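Local atomic coordinates of 2-dehydropantoate 2-reductase (Enterococcus faecium, PDB entry 3WFI), a protein that acts as an NADH-binding D-mandelate dehydrogenase of the ketopantoate reductase family and may also reduce ketopantoate to pantoate with NADPH. Residues Met1-Ala6 / Ser22-Leu27; Asp72-Phe77 / Lys96-Leu101; Asn204-Gly209 / Ile254-Pro259. All coordinates share one frame; numbering follows the deposited sequence.

Contact 1: Met1-Ala6 / Ser22-Leu27; sequences MKIAIA and SGNEVL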
loop_
_atom_site.group_PDB
_atom_site.type_symbol
_atom_site.label_atom_id
_atom_site.label_comp_id
_atom_site.label_asym_id
_atom_site.label_seq_id
_atom_site.Cartn_x
_atom_site.Cartn_y
_atom_site.Cartn_z
ATOM N N MET B 1 45.480 -4.135 17.781
ATOM C CA MET B 1 44.045 -4.225 18.173
ATOM C C MET B 1 43.633 -5.647 18.557
ATOM O O MET B 1 44.146 -6.626 18.019
ATOM C CB MET B 1 43.137 -3.731 17.030
ATOM C CG MET B 1 43.229 -2.239 16.737
ATOM S SD MET B 1 41.939 -1.673 15.605
ATOM C CE MET B 1 42.498 -2.398 14.061
ATOM N N LYS B 2 42.698 -5.740 19.498
ATOM C CA LYS B 2 41.904 -6.951 19.685
ATOM C C LYS B 2 40.643 -6.765 18.861
ATOM O O LYS B 2 39.878 -5.827 19.096
ATOM C CB LYS B 2 41.539 -7.153 21.153
ATOM C CG LYS B 2 42.695 -7.602 22.043
ATOM C CD LYS B 2 42.242 -7.594 23.513
ATOM C CE LYS B 2 43.345 -7.530 24.556
ATOM N NZ LYS B 2 44.153 -8.768 24.555
ATOM N N ILE B 3 40.434 -7.649 17.892
ATOM C CA ILE B 3 39.347 -7.496 16.927
ATOM C C ILE B 3 38.443 -8.718 16.967
ATOM O O ILE B 3 38.925 -9.859 16.970
ATOM C CB ILE B 3 39.909 -7.330 15.506
ATOM C CG1 ILE B 3 40.970 -6.229 15.481
ATOM C CG2 ILE B 3 38.792 -7.051 14.510
ATOM C CD1 ILE B 3 41.769 -6.181 14.191
ATOM N N ALA B 4 37.141 -8.490 17.060
ATOM C CA ALA B 4 36.163 -9.560 16.902
ATOM C C ALA B 4 35.559 -9.455 15.506
ATOM O O ALA B 4 35.161 -8.371 15.064
ATOM C CB ALA B 4 35.078 -9.468 17.959
ATOM N N ILE B 5 35.503 -10.595 14.824
ATOM C CA ILE B 5 34.849 -10.716 13.531
ATOM C C ILE B 5 33.489 -11.360 13.779
ATOM O O ILE B 5 33.407 -12.562 14.015
ATOM C CB ILE B 5 35.669 -11.583 12.564
ATOM C CG1 ILE B 5 37.113 -11.055 12.440
ATOM C CG2 ILE B 5 35.010 -11.633 11.185
ATOM C CD1 ILE B 5 37.241 -9.693 11.813
ATOM N N ALA B 6 32.440 -10.537 13.780
ATOM C CA ALA B 6 31.070 -10.976 14.111
ATOM C C ALA B 6 30.399 -11.415 12.826
ATOM O O ALA B 6 29.798 -10.598 12.111
ATOM C CB ALA B 6 30.286 -9.857 14.754
ATOM N N SER B 22 48.972 -9.890 10.024
ATOM C CA SER B 22 49.725 -8.661 10.289
ATOM C C SER B 22 49.967 -8.389 11.779
ATOM O O SER B 22 50.496 -7.332 12.142
ATOM C CB SER B 22 49.006 -7.468 9.662
ATOM O OG SER B 22 48.863 -7.664 8.257
ATOM N N GLY B 23 49.571 -9.331 12.635
ATOM C CA GLY B 23 49.905 -9.270 14.055
ATOM C C GLY B 23 48.783 -8.826 14.973
ATOM O O GLY B 23 49.009 -8.573 16.161
ATOM N N ASN B 24 47.566 -8.740 14.446
ATOM C CA ASN B 24 46.417 -8.416 15.286
ATOM C C ASN B 24 45.941 -9.654 16.010
ATOM O O ASN B 24 46.183 -10.767 15.560
ATOM C CB ASN B 24 45.281 -7.819 14.458
ATOM C CG ASN B 24 45.641 -6.473 13.879
ATOM O OD1 ASN B 24 45.847 -6.322 12.664
ATOM N ND2 ASN B 24 45.732 -5.482 14.746
ATOM N N GLU B 25 45.271 -9.442 17.136
ATOM C CA GLU B 25 44.645 -10.509 17.889
ATOM C C GLU B 25 43.191 -10.564 17.436
ATOM O O GLU B 25 42.445 -9.612 17.640
ATOM C CB GLU B 25 44.772 -10.224 19.390
ATOM C CG GLU B 25 44.079 -11.205 20.317
ATOM C CD GLU B 25 44.578 -11.089 21.749
ATOM O OE1 GLU B 25 44.476 -12.084 22.502
ATOM O OE2 GLU B 25 45.081 -10.000 22.128
ATOM N N VAL B 26 42.814 -11.661 16.784
ATOM C CA VAL B 26 41.499 -11.800 16.170
ATOM C C VAL B 26 40.688 -12.926 16.808
ATOM O O VAL B 26 41.203 -14.005 17.102
ATOM C CB VAL B 26 41.623 -12.086 14.658
ATOM C CG1 VAL B 26 40.250 -12.265 14.041
ATOM C CG2 VAL B 26 42.383 -10.962 13.960
ATOM N N LEU B 27 39.415 -12.648 17.044
ATOM C CA LEU B 27 38.449 -13.659 17.452
ATOM C C LEU B 27 37.346 -13.734 16.399
ATOM O O LEU B 27 36.693 -12.727 16.092
ATOM C CB LEU B 27 37.842 -13.301 18.817
ATOM C CG LEU B 27 36.715 -14.208 19.326
ATOM C CD1 LEU B 27 37.236 -15.594 19.686
ATOM C CD2 LEU B 27 36.008 -13.563 20.514
#
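I3 is gripped by E25 and L27 in the closely packed half of this contact, where residues 2-6 and 25-27 run side by side as parallel strands, their axes 4.7 Å apart. The amide N of I3 donates to O of E25 at 2.8 Å, and O of I3 in turn receives N of L27. The ladder continues with N of I5 bonded to O of L27 at 2.8 Å. On the face carrying I3 and V26, the side chains of I5 and V26 meet at a slant, CG1 of I5 lying 3.7 Å from CG1 of V26.

Toward the chain start the ladder slackens, and N of E25 reaches O of M1 at a longer 3.2 Å. At this end I3, with its CG1 branch beside its own backbone N (chi1 -51°), still reaches the partly exposed N24, CD1 of I3 lying 3.9 Å from CB of N24. Here the exposed E25 lies alongside K2, and NZ of K2 forms a salt bridge to OE2 of E25 at 2.9 Å. The lysine comes from above the carboxylate plane, 42° out of it; bending at chi4 (-67°) turns its amine back to the acid. A weak, long ion pair to D69 gives the same amine a second acidic neighbour.

These strands bracket helix 10-21 in the first beta-alpha-beta crossover of the Rossmann domain. G23 ends that helix in a Schellman motif, L19 of the helix packs against I3, N24 and V26, and strand 71-76 flanks strand 2-6 on its other edge.

Contact 2: Asp72-Phe77 / Lys96-Leu101; sequences DLIILF and KDTEVL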
loop_
_atom_site.group_PDB
_atom_site.type_symbol
_atom_site.label_atom_id
_atom_site.label_comp_id
_atom_site.label_asym_id
_atom_site.label_seq_id
_atom_site.Cartn_x
_atom_site.Cartn_y
_atom_site.Cartn_z
ATOM N N ASP B 72 38.768 -4.282 21.159
ATOM C CA ASP B 72 38.877 -2.879 20.767
ATOM C C ASP B 72 37.987 -2.584 19.560
ATOM O O ASP B 72 37.518 -1.463 19.378
ATOM C CB ASP B 72 40.333 -2.537 20.392
ATOM C CG ASP B 72 41.323 -2.859 21.501
ATOM O OD1 ASP B 72 41.108 -2.406 22.649
ATOM O OD2 ASP B 72 42.313 -3.558 21.221
ATOM N N LEU B 73 37.762 -3.594 18.732
ATOM C CA LEU B 73 37.034 -3.395 17.491
ATOM C C LEU B 73 36.202 -4.613 17.150
ATOM O O LEU B 73 36.679 -5.744 17.231
ATOM C CB LEU B 73 38.013 -3.106 16.356
ATOM C CG LEU B 73 37.462 -3.027 14.924
ATOM C CD1 LEU B 73 36.590 -1.797 14.723
ATOM C CD2 LEU B 73 38.628 -3.008 13.948
ATOM N N ILE B 74 34.953 -4.364 16.773
ATOM C CA ILE B 74 34.080 -5.386 16.212
ATOM C C ILE B 74 33.818 -5.020 14.753
ATOM O O ILE B 74 33.353 -3.912 14.449
ATOM C CB ILE B 74 32.751 -5.470 16.983
ATOM C CG1 ILE B 74 32.994 -5.770 18.458
ATOM C CG2 ILE B 74 31.824 -6.520 16.373
ATOM C CD1 ILE B 74 31.749 -5.647 19.312
ATOM N N ILE B 75 34.104 -5.948 13.849
ATOM C CA ILE B 75 33.735 -5.796 12.438
ATOM C C ILE B 75 32.561 -6.727 12.150
ATOM O O ILE B 75 32.654 -7.942 12.330
ATOM C CB ILE B 75 34.908 -6.106 11.483
ATOM C CG1 ILE B 75 36.177 -5.397 11.956
ATOM C CG2 ILE B 75 34.561 -5.684 10.056
ATOM C CD1 ILE B 75 37.392 -5.649 11.086
ATOM N N LEU B 76 31.444 -6.135 11.715
ATOM C CA LEU B 76 30.185 -6.849 11.560
ATOM C C LEU B 76 30.003 -7.344 10.133
ATOM O O LEU B 76 30.034 -6.541 9.194
ATOM C CB LEU B 76 29.008 -5.921 11.901
ATOM C CG LEU B 76 28.878 -5.432 13.351
ATOM C CD1 LEU B 76 27.867 -4.299 13.408
ATOM C CD2 LEU B 76 28.458 -6.552 14.275
ATOM N N PHE B 77 29.802 -8.654 9.998
ATOM C CA PHE B 77 29.453 -9.300 8.728
ATOM C C PHE B 77 28.207 -10.165 8.947
ATOM O O PHE B 77 28.218 -11.358 8.647
ATOM C CB PHE B 77 30.583 -10.220 8.243
ATOM C CG PHE B 77 31.852 -9.500 7.907
ATOM C CD1 PHE B 77 32.008 -8.910 6.667
ATOM C CD2 PHE B 77 32.875 -9.387 8.838
ATOM C CE1 PHE B 77 33.166 -8.221 6.353
ATOM C CE2 PHE B 77 34.043 -8.701 8.525
ATOM C CZ PHE B 77 34.183 -8.123 7.280
ATOM N N LYS B 96 34.047 0.169 27.104
ATOM C CA LYS B 96 33.587 1.537 26.912
ATOM C C LYS B 96 34.040 2.116 25.569
ATOM O O LYS B 96 33.269 2.793 24.902
ATOM C CB LYS B 96 34.075 2.418 28.073
ATOM C CG LYS B 96 33.477 3.816 28.091
ATOM C CD LYS B 96 33.746 4.545 29.405
ATOM C CE LYS B 96 35.238 4.694 29.702
ATOM N NZ LYS B 96 35.988 5.378 28.604
ATOM N N ASP B 97 35.281 1.834 25.184
ATOM C CA ASP B 97 35.889 2.405 23.982
ATOM C C ASP B 97 35.854 1.493 22.746
ATOM O O ASP B 97 36.526 1.777 21.756
ATOM C CB ASP B 97 37.353 2.762 24.279
ATOM C CG ASP B 97 37.477 3.889 25.290
ATOM O OD1 ASP B 97 36.456 4.566 25.545
ATOM O OD2 ASP B 97 38.592 4.103 25.815
ATOM N N THR B 98 35.085 0.410 22.808
ATOM C CA THR B 98 35.012 -0.518 21.686
ATOM C C THR B 98 34.371 0.166 20.490
ATOM O O THR B 98 33.305 0.789 20.607
ATOM C CB THR B 98 34.217 -1.779 22.037
ATOM O OG1 THR B 98 34.926 -2.524 23.035
ATOM C CG2 THR B 98 34.008 -2.652 20.799
ATOM N N GLU B 99 35.032 0.053 19.344
ATOM C CA GLU B 99 34.512 0.620 18.109
ATOM C C GLU B 99 33.841 -0.483 17.311
ATOM O O GLU B 99 34.232 -1.658 17.414
ATOM C CB GLU B 99 35.638 1.288 17.310
ATOM C CG GLU B 99 36.260 2.438 18.074
ATOM C CD GLU B 99 37.222 3.260 17.254
ATOM O OE1 GLU B 99 38.080 2.701 16.556
ATOM O OE2 GLU B 99 37.129 4.499 17.340
ATOM N N VAL B 100 32.832 -0.103 16.535
ATOM C CA VAL B 100 32.111 -1.043 15.694
ATOM C C VAL B 100 32.155 -0.564 14.250
ATOM O O VAL B 100 31.753 0.559 13.949
ATOM C CB VAL B 100 30.630 -1.171 16.107
ATOM C CG1 VAL B 100 29.894 -2.138 15.182
ATOM C CG2 VAL B 100 30.496 -1.627 17.555
ATOM N N LEU B 101 32.632 -1.427 13.362
ATOM C CA LEU B 101 32.655 -1.142 11.931
ATOM C C LEU B 101 31.658 -2.052 11.252
ATOM O O LEU B 101 31.806 -3.278 11.284
ATOM C CB LEU B 101 34.059 -1.372 11.350
ATOM C CG LEU B 101 34.177 -1.307 9.824
ATOM C CD1 LEU B 101 33.732 0.041 9.280
ATOM C CD2 LEU B 101 35.606 -1.614 9.400
#
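L76 and V100 meet across two parallel strands of the Rossmann-fold sheet, 73-76 and 98-101, whose axes run 4.7 Å apart at 17°. CD1 of L76 presses on CG1 of V100 at 3.5 Å, closer than usual for two carbons, with the two side chains slanting across each other. On the same face, T98 turns its methyl to I74, CG2 of T98 lying 4.0 Å from CG1 of I74, because chi1 of -66° sets OG1 beside its own backbone N and sends CG2 the other way. The opposite face carries L73, I75, E99 and L101: CD1 of L73 approaches CB of L101 at 4.2 Å, and CG2 of I75 reaches CD2 of L101.

Behind these side chains stands the backbone ladder that fixes their register. E99 receives N of I74 on its O, L101 N binds O of I74 at 2.8 Å, and O of L101 takes N of L76. At the start of the ladder N of E99 donates to O of D72 at 2.9 Å, a bond nearly straight at the hydrogen, although the donor lies 34° off the carbonyl plane of D72.

Polar ends are held from further out. OD2 of D72 accepts from N of K2, tying this corner to the neighbouring strand 2-6, while OD1 forms a salt bridge with K95. Helix 109-113 covers L76 and V100 with I113, while L19 of helix 10-21 lies against I75. The hydroxyl of T98 bonds to O of V71 and N of K95, and OE2 of E99 is hydrogen-bonded to OH of Y123.

Contact 3: Asn204-Gly209 / Ile254-Pro259; sequences NMAELG and IGLHYP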
loop_
_atom_site.group_PDB
_atom_site.type_symbol
_atom_site.label_atom_id
_atom_site.label_comp_id
_atom_site.label_asym_id
_atom_site.label_seq_id
_atom_site.Cartn_x
_atom_site.Cartn_y
_atom_site.Cartn_z
ATOM N N ASN B 204 7.949 -7.208 -12.639
ATOM C CA ASN B 204 9.377 -6.912 -12.660
ATOM C C ASN B 204 9.556 -5.397 -12.668
ATOM O O ASN B 204 8.578 -4.652 -12.712
ATOM C CB ASN B 204 10.107 -7.611 -13.835
ATOM C CG ASN B 204 9.609 -7.174 -15.199
ATOM O OD1 ASN B 204 9.093 -6.079 -15.374
ATOM N ND2 ASN B 204 9.764 -8.041 -16.175
ATOM N N MET B 205 10.796 -4.932 -12.652
ATOM C CA MET B 205 11.036 -3.505 -12.532
ATOM C C MET B 205 10.611 -2.737 -13.779
ATOM O O MET B 205 10.063 -1.637 -13.676
ATOM C CB MET B 205 12.492 -3.244 -12.149
ATOM C CG MET B 205 12.708 -3.556 -10.674
ATOM S SD MET B 205 14.390 -3.488 -10.095
ATOM C CE MET B 205 15.053 -5.018 -10.760
ATOM N N ALA B 206 10.836 -3.324 -14.954
ATOM C CA ALA B 206 10.354 -2.728 -16.196
ATOM C C ALA B 206 8.831 -2.583 -16.220
ATOM O O ALA B 206 8.318 -1.555 -16.655
ATOM C CB ALA B 206 10.818 -3.532 -17.400
ATOM N N GLU B 207 8.107 -3.606 -15.777
ATOM C CA GLU B 207 6.643 -3.520 -15.757
ATOM C C GLU B 207 6.154 -2.484 -14.725
ATOM O O GLU B 207 5.178 -1.768 -14.953
ATOM C CB GLU B 207 6.008 -4.889 -15.514
ATOM C CG GLU B 207 6.222 -5.930 -16.625
ATOM C CD GLU B 207 5.889 -7.365 -16.208
ATOM O OE1 GLU B 207 6.026 -7.732 -15.009
ATOM O OE2 GLU B 207 5.509 -8.156 -17.109
ATOM N N LEU B 208 6.848 -2.384 -13.602
ATOM C CA LEU B 208 6.520 -1.336 -12.639
ATOM C C LEU B 208 6.645 0.042 -13.307
ATOM O O LEU B 208 5.737 0.887 -13.207
ATOM C CB LEU B 208 7.428 -1.438 -11.412
ATOM C CG LEU B 208 7.327 -0.318 -10.385
ATOM C CD1 LEU B 208 5.925 -0.223 -9.796
ATOM C CD2 LEU B 208 8.371 -0.536 -9.305
ATOM N N GLY B 209 7.755 0.244 -14.017
ATOM C CA GLY B 209 8.021 1.503 -14.698
ATOM C C GLY B 209 7.036 1.871 -15.791
ATOM O O GLY B 209 6.844 3.043 -16.077
ATOM N N ILE B 254 18.498 -3.667 -16.407
ATOM C CA ILE B 254 18.071 -4.432 -15.239
ATOM C C ILE B 254 16.536 -4.599 -15.134
ATOM O O ILE B 254 16.042 -5.360 -14.293
ATOM C CB ILE B 254 18.652 -3.734 -13.974
ATOM C CG1 ILE B 254 18.190 -4.361 -12.656
ATOM C CG2 ILE B 254 18.297 -2.248 -13.954
ATOM C CD1 ILE B 254 19.101 -3.994 -11.491
ATOM N N GLY B 255 15.787 -3.907 -15.990
ATOM C CA GLY B 255 14.325 -3.861 -15.882
ATOM C C GLY B 255 13.605 -5.202 -15.901
ATOM O O GLY B 255 12.585 -5.376 -15.225
ATOM N N LEU B 256 14.117 -6.155 -16.681
ATOM C CA LEU B 256 13.466 -7.464 -16.784
ATOM C C LEU B 256 13.676 -8.301 -15.525
ATOM O O LEU B 256 13.019 -9.309 -15.356
ATOM C CB LEU B 256 13.911 -8.241 -18.037
ATOM C CG LEU B 256 13.219 -8.014 -19.387
ATOM C CD1 LEU B 256 12.475 -6.694 -19.445
ATOM C CD2 LEU B 256 14.176 -8.144 -20.571
ATOM N N HIS B 257 14.604 -7.886 -14.664
ATOM C CA HIS B 257 14.887 -8.562 -13.401
ATOM C C HIS B 257 13.779 -8.279 -12.346
ATOM O O HIS B 257 13.218 -7.172 -12.267
ATOM C CB HIS B 257 16.326 -8.148 -12.997
ATOM C CG HIS B 257 16.854 -8.729 -11.716
ATOM N ND1 HIS B 257 17.283 -7.947 -10.658
ATOM C CD2 HIS B 257 17.113 -10.010 -11.361
ATOM C CE1 HIS B 257 17.740 -8.725 -9.693
ATOM N NE2 HIS B 257 17.643 -9.981 -10.092
ATOM N N TYR B 258 13.383 -9.333 -11.636
ATOM C CA TYR B 258 12.551 -9.213 -10.442
ATOM C C TYR B 258 13.489 -8.975 -9.260
ATOM O O TYR B 258 14.469 -9.702 -9.098
ATOM C CB TYR B 258 11.722 -10.477 -10.212
ATOM C CG TYR B 258 10.614 -10.680 -11.217
ATOM C CD1 TYR B 258 9.317 -10.232 -10.953
ATOM C CD2 TYR B 258 10.857 -11.312 -12.437
ATOM C CE1 TYR B 258 8.291 -10.413 -11.867
ATOM C CE2 TYR B 258 9.837 -11.489 -13.365
ATOM C CZ TYR B 258 8.560 -11.043 -13.069
ATOM O OH TYR B 258 7.542 -11.218 -13.975
ATOM N N PRO B 259 13.197 -7.960 -8.429
ATOM C CA PRO B 259 14.160 -7.591 -7.380
ATOM C C PRO B 259 14.263 -8.635 -6.271
ATOM O O PRO B 259 13.375 -9.474 -6.135
ATOM C CB PRO B 259 13.611 -6.254 -6.851
ATOM C CG PRO B 259 12.157 -6.276 -7.168
ATOM C CD PRO B 259 12.022 -7.068 -8.444
#
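N204 and Y258 meet where the N-cap of a short helix, 205-209, rests on the loop leading into helix 260-267. The principal hydrogen bond across the contact runs from N of A206 to O of G255, 2.7 Å long, with the donor tilted 31° from the carbonyl plane. A weak one joins N of M205 to O of H257 at 3.3 Å. The first-turn amides of the helix thus find acceptors on the type I turn I254-H257, which its own bond from N of H257 to O of I254 closes.

A CH-pi contact packs the capping residue against the loop. CB of N204 sits 3.7 Å from the centroid of the Y258 ring, almost on the ring normal, so this methylene lies over the centre of one face. The ring also meets that of Y262 in helix 260-267.

Van der Waals contacts centre on M205. It lies alongside H257, pointing the same way, and its bend at chi3 (-76°) brings CE of M205 to 3.7 Å from CG1 of I254 and, closer still, to 3.2 Å from O of H257. CG of M205 faces CD of P259 at 4.2 Å, and CB of A206 touches CD1 of L256. Helix 194-201, in the helical C-terminal region, backs M205 and P259 through C198.

Within the helix start, N204 and E207 complete a capping box. Chi1 of N204 (62°) tucks CG between the backbone N and the carbonyl carbon; OD1 of N204 then accepts N of E207 at 2.7 Å, while OE1 of E207 accepts N of N204 at 3.1 Å from its anti side.

From the N terminus, contact 1 closes first, its two strands joined by helix 10-21. The chain adds strands and returns beside strand 2-6 as strand 71-76; contact 2 closes a second loop, through helix 80-90, onto strand 98-102. These loops follow one another without nesting or crossing, yet the contacts adjoin in one sheet, ordered 25-30, 2-6, 71-76, 98-102, and A4 N probably bonds to L73 O. Contact 3 closes a later, longer loop of 44 intervening residues in the helical C-terminal region, bringing the start of helix 205-209 against the loop before helix 260-267. Its centre lies about 42 Å from that of contact 1, on the far side of the chain's centre.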